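Local coordinates for enoyl-acyl carrier protein reductase (Uncultured bacterium, PDB 6KIA) that probably reduces enoyl-acyl carrier protein intermediates of fatty acid synthesis with NADH and, found in a soil metagenome, confers resistance to triclosan, at residues W254-M267 / F358-L372. Residues are numbered along the deposited sequence; the frame is centred on the assembly and turned at random.
Sequences WQTYTSYTQGKAKM and FRNFEAWPMPNTAEL. With NAI (1,4-dihydronicotinamide adenine dinucleotide), chain D.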
ATOM      1  N   TRP A 254     -14.524  12.288   1.464  1.00 20.91           N
ATOM      2  CA  TRP A 254     -13.727  11.226   2.045  1.00 21.54           C
ATOM      3  C   TRP A 254     -14.586  10.014   2.324  1.00 25.46           C
ATOM      4  O   TRP A 254     -15.704  10.127   2.843  1.00 22.89           O
ATOM      5  CB  TRP A 254     -13.055  11.679   3.338  1.00 21.41           C
ATOM      6  CG  TRP A 254     -12.198  10.619   3.945  1.00 19.83           C
ATOM      7  CD1 TRP A 254     -10.885  10.388   3.669  1.00 21.66           C
ATOM      8  CD2 TRP A 254     -12.579   9.647   4.935  1.00 23.31           C
ATOM      9  NE1 TRP A 254     -10.420   9.336   4.419  1.00 18.41           N
ATOM     10  CE2 TRP A 254     -11.437   8.858   5.201  1.00 20.44           C
ATOM     11  CE3 TRP A 254     -13.774   9.360   5.613  1.00 23.53           C
ATOM     12  CZ2 TRP A 254     -11.445   7.804   6.112  1.00 21.20           C
ATOM     13  CZ3 TRP A 254     -13.775   8.317   6.540  1.00 21.99           C
ATOM     14  CH2 TRP A 254     -12.623   7.555   6.776  1.00 22.09           C
ATOM     15  N   GLN A 255     -14.061   8.852   1.956  1.00 21.82           N
ATOM     16  CA  GLN A 255     -14.696   7.605   2.313  1.00 19.31           C
ATOM     17  C   GLN A 255     -13.587   6.576   2.459  1.00 21.88           C
ATOM     18  O   GLN A 255     -12.402   6.917   2.329  1.00 19.06           O
ATOM     19  CB  GLN A 255     -15.737   7.201   1.262  1.00 16.54           C
ATOM     20  CG  GLN A 255     -15.230   7.205  -0.178  1.00 16.80           C
ATOM     21  CD  GLN A 255     -14.404   5.964  -0.506  1.00 20.39           C
ATOM     22  OE1 GLN A 255     -14.934   4.851  -0.605  1.00 18.71           O
ATOM     23  NE2 GLN A 255     -13.091   6.153  -0.647  1.00 18.36           N
ATOM     24  N   THR A 256     -13.953   5.336   2.728  1.00 20.43           N
ATOM     25  CA  THR A 256     -12.966   4.277   2.980  1.00 16.85           C
ATOM     26  C   THR A 256     -13.559   2.906   2.698  1.00 21.96           C
ATOM     27  O   THR A 256     -14.772   2.738   2.743  1.00 20.93           O
ATOM     28  CB  THR A 256     -12.465   4.304   4.437  1.00 16.98           C
ATOM     29  OG1 THR A 256     -11.407   3.348   4.615  1.00 19.69           O
ATOM     30  CG2 THR A 256     -13.617   3.957   5.414  1.00 20.52           C
ATOM     31  N   TYR A 257     -12.690   1.927   2.457  1.00 19.03           N
ATOM     32  CA  TYR A 257     -13.041   0.523   2.594  1.00 17.47           C
ATOM     33  C   TYR A 257     -13.090   0.188   4.085  1.00 19.18           C
ATOM     34  O   TYR A 257     -12.216   0.610   4.842  1.00 20.62           O
ATOM     35  CB  TYR A 257     -12.000  -0.366   1.894  1.00 18.81           C
ATOM     36  CG  TYR A 257     -12.108  -1.828   2.289  1.00 18.57           C
ATOM     37  CD1 TYR A 257     -13.000  -2.673   1.642  1.00 17.86           C
ATOM     38  CD2 TYR A 257     -11.316  -2.354   3.313  1.00 18.08           C
ATOM     39  CE1 TYR A 257     -13.118  -4.017   2.002  1.00 19.72           C
ATOM     40  CE2 TYR A 257     -11.427  -3.679   3.677  1.00 20.88           C
ATOM     41  CZ  TYR A 257     -12.324  -4.515   3.021  1.00 21.47           C
ATOM     42  OH  TYR A 257     -12.408  -5.841   3.410  1.00 23.17           O
ATOM     43  N   THR A 258     -14.099  -0.570   4.497  1.00 18.05           N
ATOM     44  CA  THR A 258     -14.230  -1.071   5.872  1.00 20.73           C
ATOM     45  C   THR A 258     -14.363  -2.603   5.800  1.00 20.75           C
ATOM     46  O   THR A 258     -15.096  -3.120   4.946  1.00 21.02           O
ATOM     47  CB  THR A 258     -15.458  -0.431   6.591  1.00 20.10           C
ATOM     48  OG1 THR A 258     -15.331   0.995   6.633  1.00 21.04           O
ATOM     49  CG2 THR A 258     -15.619  -0.949   8.025  1.00 19.76           C
ATOM     50  N   SER A 259     -13.655  -3.361   6.652  1.00 20.33           N
ATOM     51  CA  SER A 259     -12.837  -2.811   7.725  1.00 19.95           C
ATOM     52  C   SER A 259     -11.347  -3.003   7.405  1.00 21.40           C
ATOM     53  O   SER A 259     -10.871  -4.124   7.177  1.00 20.71           O
ATOM     54  CB  SER A 259     -13.232  -3.496   9.052  1.00 23.41           C
ATOM     55  OG  SER A 259     -12.316  -3.233  10.095  1.00 27.63           O
ATOM     56  N   TYR A 260     -10.607  -1.898   7.386  1.00 20.70           N
ATOM     57  CA  TYR A 260      -9.207  -1.948   6.980  1.00 22.46           C
ATOM     58  C   TYR A 260      -8.306  -2.300   8.157  1.00 20.68           C
ATOM     59  O   TYR A 260      -7.961  -1.447   8.969  1.00 21.25           O
ATOM     60  CB  TYR A 260      -8.816  -0.611   6.364  1.00 17.76           C
ATOM     61  CG  TYR A 260      -7.438  -0.577   5.798  1.00 21.75           C
ATOM     62  CD1 TYR A 260      -7.147  -1.193   4.589  1.00 26.15           C
ATOM     63  CD2 TYR A 260      -6.422   0.091   6.466  1.00 20.17           C
ATOM     64  CE1 TYR A 260      -5.857  -1.154   4.057  1.00 25.07           C
ATOM     65  CE2 TYR A 260      -5.142   0.138   5.941  1.00 18.34           C
ATOM     66  CZ  TYR A 260      -4.871  -0.489   4.750  1.00 21.68           C
ATOM     67  OH  TYR A 260      -3.582  -0.432   4.250  1.00 21.62           O
ATOM     68  N   THR A 261      -7.915  -3.567   8.232  1.00 21.02           N
ATOM     69  CA  THR A 261      -7.260  -4.113   9.411  1.00 21.75           C
ATOM     70  C   THR A 261      -5.869  -3.532   9.640  1.00 26.33           C
ATOM     71  O   THR A 261      -5.368  -3.573  10.759  1.00 25.86           O
ATOM     72  CB  THR A 261      -7.187  -5.634   9.309  1.00 32.87           C
ATOM     73  OG1 THR A 261      -6.418  -6.003   8.161  1.00 48.77           O
ATOM     74  CG2 THR A 261      -8.583  -6.166   9.144  1.00 30.70           C
ATOM     75  N   GLN A 262      -5.267  -2.991   8.583  1.00 21.97           N
ATOM     76  CA  GLN A 262      -3.930  -2.389   8.653  1.00 23.11           C
ATOM     77  C   GLN A 262      -4.015  -0.923   9.108  1.00 19.93           C
ATOM     78  O   GLN A 262      -3.008  -0.198   9.115  1.00 20.35           O
ATOM     79  CB  GLN A 262      -3.266  -2.458   7.272  1.00 19.76           C
ATOM     80  CG  GLN A 262      -2.741  -3.832   6.895  1.00 20.73           C
ATOM     81  CD  GLN A 262      -1.349  -4.162   7.402  1.00 26.32           C
ATOM     82  OE1 GLN A 262      -0.692  -3.373   8.099  1.00 24.32           O
ATOM     83  NE2 GLN A 262      -0.890  -5.362   7.059  1.00 26.05           N
ATOM     84  N   GLY A 263      -5.215  -0.482   9.482  1.00 19.15           N
ATOM     85  CA  GLY A 263      -5.470   0.923   9.759  1.00 20.75           C
ATOM     86  C   GLY A 263      -4.643   1.517  10.885  1.00 20.13           C
ATOM     87  O   GLY A 263      -4.086   2.608  10.765  1.00 20.54           O
ATOM     88  N   LYS A 264      -4.573   0.799  11.992  1.00 18.39           N
ATOM     89  CA  LYS A 264      -3.731   1.225  13.115  1.00 20.36           C
ATOM     90  C   LYS A 264      -2.259   1.384  12.704  1.00 21.05           C
ATOM     91  O   LYS A 264      -1.585   2.350  13.100  1.00 21.89           O
ATOM     92  CB  LYS A 264      -3.868   0.237  14.275  1.00 25.57           C
ATOM     93  CG  LYS A 264      -5.216   0.291  14.967  1.00 40.30           C
ATOM     94  CD  LYS A 264      -5.362   1.616  15.706  1.00 50.41           C
ATOM     95  CE  LYS A 264      -6.695   1.737  16.431  1.00 51.11           C
ATOM     96  NZ  LYS A 264      -6.821   3.090  17.052  1.00 46.39           N
ATOM     97  N   ALA A 265      -1.750   0.418  11.941  1.00 19.90           N
ATOM     98  CA  ALA A 265      -0.353   0.473  11.490  1.00 18.50           C
ATOM     99  C   ALA A 265      -0.145   1.637  10.527  1.00 19.72           C
ATOM    100  O   ALA A 265       0.892   2.297  10.565  1.00 19.81           O
ATOM    101  CB  ALA A 265       0.052  -0.846  10.832  1.00 18.58           C
ATOM    102  N   LYS A 266      -1.130   1.908   9.662  1.00 19.02           N
ATOM    103  CA  LYS A 266      -0.980   3.039   8.734  1.00 18.63           C
ATOM    104  C   LYS A 266      -0.979   4.376   9.506  1.00 22.44           C
ATOM    105  O   LYS A 266      -0.338   5.335   9.083  1.00 19.92           O
ATOM    106  CB  LYS A 266      -2.082   3.043   7.671  1.00 18.84           C
ATOM    107  CG  LYS A 266      -1.936   1.912   6.613  1.00 17.60           C
ATOM    108  CD  LYS A 266      -0.616   2.091   5.830  1.00 21.80           C
ATOM    109  CE  LYS A 266      -0.555   1.131   4.641  1.00 21.75           C
ATOM    110  NZ  LYS A 266       0.730   1.183   3.873  1.00 17.55           N
ATOM    111  N   MET A 267      -1.717   4.457  10.618  1.00 23.90           N
ATOM    112  CA  MET A 267      -1.670   5.714  11.377  1.00 20.36           C
ATOM    113  C   MET A 267      -0.354   5.834  12.153  1.00 20.62           C
ATOM    114  O   MET A 267       0.169   6.944  12.367  1.00 24.39           O
ATOM    115  CB  MET A 267      -2.885   5.841  12.295  1.00 20.45           C
ATOM    116  CG  MET A 267      -4.121   6.185  11.486  1.00 20.25           C
ATOM    117  SD  MET A 267      -5.614   6.424  12.504  1.00 25.81           S
ATOM    118  CE  MET A 267      -5.893   4.760  13.076  1.00 28.57           C
ATOM    119  N   PHE A 358     -20.309   4.791   7.494  1.00 25.75           N
ATOM    120  CA  PHE A 358     -18.875   4.476   7.585  1.00 29.65           C
ATOM    121  C   PHE A 358     -17.973   5.622   7.128  1.00 28.60           C
ATOM    122  O   PHE A 358     -16.761   5.460   7.085  1.00 29.09           O
ATOM    123  CB  PHE A 358     -18.557   3.211   6.774  1.00 25.22           C
ATOM    124  CG  PHE A 358     -19.153   1.974   7.355  1.00 27.24           C
ATOM    125  CD1 PHE A 358     -18.550   1.346   8.435  1.00 24.51           C
ATOM    126  CD2 PHE A 358     -20.339   1.460   6.848  1.00 26.18           C
ATOM    127  CE1 PHE A 358     -19.119   0.213   8.995  1.00 26.58           C
ATOM    128  CE2 PHE A 358     -20.915   0.328   7.396  1.00 27.84           C
ATOM    129  CZ  PHE A 358     -20.305  -0.300   8.467  1.00 28.67           C
ATOM    130  N   ARG A 359     -18.550   6.792   6.849  1.00 25.29           N
ATOM    131  CA  ARG A 359     -17.750   7.964   6.453  1.00 28.39           C
ATOM    132  C   ARG A 359     -17.335   8.772   7.674  1.00 33.30           C
ATOM    133  O   ARG A 359     -17.269   9.997   7.649  1.00 42.78           O
ATOM    134  CB  ARG A 359     -18.527   8.842   5.460  1.00 30.79           C
ATOM    135  CG  ARG A 359     -18.776   8.138   4.138  1.00 26.45           C
ATOM    136  CD  ARG A 359     -18.928   9.069   2.939  1.00 32.08           C
ATOM    137  NE  ARG A 359     -20.174   9.841   2.920  1.00 36.02           N
ATOM    138  CZ  ARG A 359     -21.273   9.442   2.284  1.00 29.15           C
ATOM    139  NH1 ARG A 359     -21.294   8.257   1.671  1.00 22.31           N
ATOM    140  NH2 ARG A 359     -22.373  10.209   2.276  1.00 33.24           N
ATOM    141  N   ASN A 360     -17.035   8.039   8.735  1.00 27.49           N
ATOM    142  CA  ASN A 360     -16.613   8.588  10.005  1.00 29.49           C
ATOM    143  C   ASN A 360     -15.101   8.505  10.117  1.00 27.19           C
ATOM    144  O   ASN A 360     -14.541   7.441  10.371  1.00 28.97           O
ATOM    145  CB  ASN A 360     -17.296   7.824  11.132  1.00 29.31           C
ATOM    146  CG  ASN A 360     -17.024   8.408  12.508  1.00 36.01           C
ATOM    147  OD1 ASN A 360     -16.011   9.067  12.748  1.00 30.72           O
ATOM    148  ND2 ASN A 360     -17.940   8.148  13.431  1.00 39.73           N
ATOM    149  N   PHE A 361     -14.450   9.643   9.945  1.00 27.22           N
ATOM    150  CA  PHE A 361     -12.995   9.699   9.890  1.00 26.26           C
ATOM    151  C   PHE A 361     -12.341   9.410  11.235  1.00 27.81           C
ATOM    152  O   PHE A 361     -11.352   8.683  11.319  1.00 29.49           O
ATOM    153  CB  PHE A 361     -12.557  11.067   9.376  1.00 28.37           C
ATOM    154  CG  PHE A 361     -11.080  11.173   9.110  1.00 29.14           C
ATOM    155  CD1 PHE A 361     -10.552  10.757   7.891  1.00 26.99           C
ATOM    156  CD2 PHE A 361     -10.222  11.690  10.072  1.00 27.71           C
ATOM    157  CE1 PHE A 361      -9.188  10.847   7.639  1.00 24.17           C
ATOM    158  CE2 PHE A 361      -8.857  11.787   9.827  1.00 27.41           C
ATOM    159  CZ  PHE A 361      -8.341  11.371   8.608  1.00 24.44           C
ATOM    160  N   GLU A 362     -12.932   9.927  12.305  1.00 32.90           N
ATOM    161  CA  GLU A 362     -12.283   9.853  13.601  1.00 46.48           C
ATOM    162  C   GLU A 362     -12.343   8.415  14.106  1.00 35.58           C
ATOM    163  O   GLU A 362     -11.448   7.957  14.811  1.00 30.78           O
ATOM    164  CB  GLU A 362     -12.967  10.783  14.617  1.00 69.05           C
ATOM    165  CG  GLU A 362     -13.844  11.925  14.051  1.00101.15           C
ATOM    166  CD  GLU A 362     -13.224  12.719  12.910  1.00102.33           C
ATOM    167  OE1 GLU A 362     -12.060  13.153  13.038  1.00103.44           O
ATOM    168  OE2 GLU A 362     -13.914  12.913  11.884  1.00100.28           O
ATOM    169  N   ALA A 363     -13.362   7.683  13.671  1.00 27.68           N
ATOM    170  CA  ALA A 363     -13.569   6.310  14.118  1.00 25.85           C
ATOM    171  C   ALA A 363     -12.766   5.274  13.328  1.00 28.90           C
ATOM    172  O   ALA A 363     -12.788   4.097  13.657  1.00 28.05           O
ATOM    173  CB  ALA A 363     -15.061   5.970  14.064  1.00 23.37           C
ATOM    174  N   TRP A 364     -12.054   5.727  12.300  1.00 31.22           N
ATOM    175  CA  TRP A 364     -11.334   4.844  11.371  1.00 25.29           C
ATOM    176  C   TRP A 364     -10.174   4.093  12.008  1.00 23.14           C
ATOM    177  O   TRP A 364      -9.409   4.677  12.776  1.00 23.86           O
ATOM    178  CB  TRP A 364     -10.819   5.687  10.206  1.00 22.85           C
ATOM    179  CG  TRP A 364     -10.246   4.948   9.026  1.00 23.55           C
ATOM    180  CD1 TRP A 364     -10.930   4.517   7.931  1.00 31.65           C
ATOM    181  CD2 TRP A 364      -8.865   4.587   8.805  1.00 19.71           C
ATOM    182  NE1 TRP A 364     -10.078   3.903   7.047  1.00 25.27           N
ATOM    183  CE2 TRP A 364      -8.806   3.932   7.558  1.00 20.17           C
ATOM    184  CE3 TRP A 364      -7.679   4.756   9.544  1.00 20.75           C
ATOM    185  CZ2 TRP A 364      -7.615   3.450   7.021  1.00 19.65           C
ATOM    186  CZ3 TRP A 364      -6.487   4.266   9.019  1.00 22.09           C
ATOM    187  CH2 TRP A 364      -6.463   3.622   7.765  1.00 22.09           C
ATOM    188  N   PRO A 365     -10.022   2.794  11.691  1.00 25.96           N
ATOM    189  CA  PRO A 365     -10.922   1.940  10.895  1.00 23.31           C
ATOM    190  C   PRO A 365     -12.062   1.382  11.729  1.00 25.82           C
ATOM    191  O   PRO A 365     -11.837   0.904  12.848  1.00 28.10           O
ATOM    192  CB  PRO A 365     -10.012   0.801  10.420  1.00 23.55           C
ATOM    193  CG  PRO A 365      -8.935   0.708  11.463  1.00 23.20           C
ATOM    194  CD  PRO A 365      -8.794   2.085  12.096  1.00 23.89           C
ATOM    195  N   MET A 366     -13.273   1.448  11.205  1.00 26.02           N
ATOM    196  CA  MET A 366     -14.424   0.938  11.947  1.00 27.46           C
ATOM    197  C   MET A 366     -14.560  -0.585  11.833  1.00 23.75           C
ATOM    198  O   MET A 366     -14.079  -1.190  10.877  1.00 25.60           O
ATOM    199  CB  MET A 366     -15.692   1.628  11.457  1.00 22.69           C
ATOM    200  CG  MET A 366     -15.676   3.142  11.694  1.00 26.13           C
ATOM    201  SD  MET A 366     -17.063   4.025  10.952  1.00 28.68           S
ATOM    202  CE  MET A 366     -18.419   3.389  11.944  1.00 27.42           C
ATOM    203  N   PRO A 367     -15.211  -1.219  12.819  1.00 26.82           N
ATOM    204  CA  PRO A 367     -15.557  -2.635  12.662  1.00 28.33           C
ATOM    205  C   PRO A 367     -16.575  -2.844  11.532  1.00 26.18           C
ATOM    206  O   PRO A 367     -17.396  -1.958  11.281  1.00 27.91           O
ATOM    207  CB  PRO A 367     -16.180  -3.005  14.019  1.00 27.21           C
ATOM    208  CG  PRO A 367     -15.716  -1.930  14.971  1.00 29.35           C
ATOM    209  CD  PRO A 367     -15.557  -0.691  14.152  1.00 29.35           C
ATOM    210  N   ASN A 368     -16.526  -3.979  10.844  1.00 27.70           N
ATOM    211  CA  ASN A 368     -17.523  -4.212   9.817  1.00 25.80           C
ATOM    212  C   ASN A 368     -18.809  -4.720  10.502  1.00 26.91           C
ATOM    213  O   ASN A 368     -18.835  -4.907  11.718  1.00 26.74           O
ATOM    214  CB  ASN A 368     -17.015  -5.201   8.772  1.00 26.40           C
ATOM    215  CG  ASN A 368     -16.667  -6.538   9.363  1.00 35.24           C
ATOM    216  OD1 ASN A 368     -16.603  -6.695  10.581  1.00 42.58           O
ATOM    217  ND2 ASN A 368     -16.449  -7.522   8.502  1.00 41.69           N
ATOM    218  N   THR A 369     -19.869  -4.881   9.721  1.00 27.25           N
ATOM    219  CA  THR A 369     -21.153  -5.376  10.224  1.00 26.04           C
ATOM    220  C   THR A 369     -21.768  -6.290   9.182  1.00 31.19           C
ATOM    221  O   THR A 369     -21.366  -6.281   8.022  1.00 28.36           O
ATOM    222  CB  THR A 369     -22.162  -4.242  10.504  1.00 29.03           C
ATOM    223  OG1 THR A 369     -22.483  -3.577   9.274  1.00 27.83           O
ATOM    224  CG2 THR A 369     -21.622  -3.245  11.516  1.00 33.16           C
ATOM    225  N   ALA A 370     -22.770  -7.058   9.587  1.00 30.96           N
ATOM    226  CA  ALA A 370     -23.469  -7.925   8.651  1.00 25.65           C
ATOM    227  C   ALA A 370     -24.136  -7.133   7.520  1.00 24.87           C
ATOM    228  O   ALA A 370     -24.139  -7.576   6.369  1.00 29.96           O
ATOM    229  CB  ALA A 370     -24.514  -8.770   9.405  1.00 23.19           C
ATOM    230  N   GLU A 371     -24.714  -5.974   7.846  1.00 26.67           N
ATOM    231  CA  GLU A 371     -25.368  -5.116   6.852  1.00 28.65           C
ATOM    232  C   GLU A 371     -24.346  -4.618   5.812  1.00 26.59           C
ATOM    233  O   GLU A 371     -24.611  -4.589   4.580  1.00 28.15           O
ATOM    234  CB  GLU A 371     -26.048  -3.920   7.522  1.00 32.49           C
ATOM    235  CG  GLU A 371     -27.202  -4.271   8.450  1.00 43.75           C
ATOM    236  CD  GLU A 371     -26.754  -4.932   9.751  1.00 54.46           C
ATOM    237  OE1 GLU A 371     -25.650  -4.611  10.249  1.00 52.59           O
ATOM    238  OE2 GLU A 371     -27.515  -5.778  10.275  1.00 54.12           O
ATOM    239  N   LEU A 372     -23.188  -4.217   6.330  1.00 26.68           N
ATOM    240  CA  LEU A 372     -22.103  -3.747   5.471  1.00 23.23           C
ATOM    241  C   LEU A 372     -21.698  -4.871   4.531  1.00 23.27           C
ATOM    242  O   LEU A 372     -21.578  -4.663   3.325  1.00 26.06           O
ATOM    243  CB  LEU A 372     -20.891  -3.292   6.286  1.00 19.03           C
ATOM    244  CG  LEU A 372     -19.674  -2.953   5.419  1.00 26.21           C
ATOM    245  CD1 LEU A 372     -19.985  -1.773   4.461  1.00 24.21           C
ATOM    246  CD2 LEU A 372     -18.443  -2.703   6.274  1.00 27.49           C
TER
HETATM  247  PA  NAI D 501       2.251  -5.194  -3.426  1.00 17.93           P
HETATM  248  O1A NAI D 501       2.746  -5.044  -4.832  1.00 20.84           O
HETATM  249  O2A NAI D 501       1.915  -6.597  -2.962  1.00 21.45           O
HETATM  250  O5B NAI D 501       3.328  -4.508  -2.478  1.00 18.27           O
HETATM  251  C5B NAI D 501       3.520  -4.997  -1.166  1.00 19.72           C
HETATM  252  C4B NAI D 501       4.920  -4.435  -0.770  1.00 18.77           C
HETATM  253  O4B NAI D 501       5.109  -4.831   0.718  1.00 18.65           O
HETATM  254  C3B NAI D 501       5.882  -4.963  -1.439  1.00 20.23           C
HETATM  255  O3B NAI D 501       6.935  -3.974  -1.788  1.00 21.64           O
HETATM  256  C2B NAI D 501       6.500  -6.129  -0.441  1.00 22.04           C
HETATM  257  O2B NAI D 501       7.860  -6.484  -0.888  1.00 20.17           O
HETATM  258  C1B NAI D 501       6.444  -5.585   0.724  1.00 22.62           C
HETATM  259  N9A NAI D 501       6.234  -6.591   1.786  1.00 22.03           N
HETATM  260  C8A NAI D 501       5.230  -7.422   2.115  1.00 20.37           C
HETATM  261  N7A NAI D 501       5.606  -8.122   3.183  1.00 20.25           N
HETATM  262  C5A NAI D 501       6.852  -7.717   3.526  1.00 19.02           C
HETATM  263  C6A NAI D 501       7.646  -8.171   4.568  1.00 22.06           C
HETATM  264  N6A NAI D 501       7.461  -9.158   5.596  1.00 24.00           N
HETATM  265  N1A NAI D 501       8.864  -7.626   4.721  1.00 20.58           N
HETATM  266  C2A NAI D 501       9.301  -6.658   3.856  1.00 21.94           C
HETATM  267  N3A NAI D 501       8.505  -6.205   2.817  1.00 23.26           N
HETATM  268  C4A NAI D 501       7.264  -6.764   2.666  1.00 22.89           C
HETATM  269  O3  NAI D 501       0.871  -4.316  -3.182  1.00 18.07           O
HETATM  270  PN  NAI D 501       0.679  -2.720  -3.045  1.00 18.35           P
HETATM  271  O1N NAI D 501       1.214  -2.023  -4.257  1.00 17.61           O
HETATM  272  O2N NAI D 501      -0.822  -2.565  -2.858  1.00 18.64           O
HETATM  273  O5D NAI D 501       1.465  -2.261  -1.735  1.00 17.46           O
HETATM  274  C5D NAI D 501       2.460  -1.251  -1.783  1.00 17.38           C
HETATM  275  C4D NAI D 501       2.078  -0.168  -0.749  1.00 17.30           C
HETATM  276  O4D NAI D 501       1.002   0.463  -1.178  1.00 17.14           O
HETATM  277  C3D NAI D 501       1.676  -0.806   0.579  1.00 19.92           C
HETATM  278  O3D NAI D 501       2.286  -0.188   1.661  1.00 17.77           O
HETATM  279  C2D NAI D 501       0.159  -0.513   0.611  1.00 20.21           C
HETATM  280  O2D NAI D 501      -0.321  -0.607   1.999  1.00 17.47           O
HETATM  281  C1D NAI D 501       0.057   0.673   0.071  1.00 17.16           C
HETATM  282  N1N NAI D 501      -1.290   0.990  -0.403  1.00 18.80           N
HETATM  283  C2N NAI D 501      -2.052   0.078  -1.100  1.00 17.06           C
HETATM  284  C3N NAI D 501      -3.360   0.408  -1.480  1.00 16.95           C
HETATM  285  C7N NAI D 501      -4.218  -0.566  -2.285  1.00 21.07           C
HETATM  286  O7N NAI D 501      -5.437  -0.425  -2.347  1.00 20.70           O
HETATM  287  N7N NAI D 501      -3.582  -1.634  -2.971  1.00 19.50           N
HETATM  288  C4N NAI D 501      -3.910   1.648  -1.190  1.00 19.33           C
HETATM  289  C5N NAI D 501      -3.109   2.585  -0.527  1.00 21.86           C
HETATM  290  C6N NAI D 501      -1.809   2.246  -0.135  1.00 17.91           C
HETATM  291  O   HOH W   1     -16.457   5.474   4.167  1.00 24.12           O
HETATM  292  O   HOH W   2     -13.872   2.406   8.510  1.00 22.30           O
HETATM  293  O   HOH W   3     -16.132  -5.822   5.642  1.00 41.95           O
HETATM  294  O   HOH W   4      -9.267   3.889  15.487  1.00 40.15           O
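Thr256 OG1 is held by three partners: it accepts a hydrogen bond from the indole of Trp364 (NE1 to OG1 2.8 Å, 154° at the hydrogen), lying close to that ring's plane, donates to Tyr257 O, and also bonds to the Tyr241 hydroxyl. With its CG anti to the backbone N (chi1 -170°), Trp364 reaches in among residues of 254-267. The six-membered ring of Trp254 turns its edge to the face of the Trp364 pyrrole ring in an offset edge-to-face pair, Trp254 CH2 lying 3.7 Å from Trp364 CD1. Phe361 in turn points its own edge at the Trp254 face, Phe361 CD1 lying 3.4 Å from Trp254 CE2, in a T-shaped pair with planes at 74°. Tyr260 lies nearly parallel to Trp364 but is slid aside, and Met267 SD meets the Trp364 benzo edge in a Met-aromatic contact. Without a side chain, Gly263 lets the Pro365 ring, after its cis peptide, close in, and its CA lies 3.5 Å from Trp364 CH2. Further along, Ser259, which follows a cis peptide, donates from OG to Met366 O (2.8 Å), while one water joins Thr258 OG1 to Met366 N. Lys266 NZ bonds to nicotinamide-ribose hydroxyls O2D (2.8 Å) and O3D; Tyr260 OH, 4.0 Å from O2D, does not. The aromatic cluster thus packs the 358-372 loop against the cofactor pocket, where Tyr260 and Lys266, five residues between them, recall the Tyr/Lys pair of Rossmann-fold enoyl reductases.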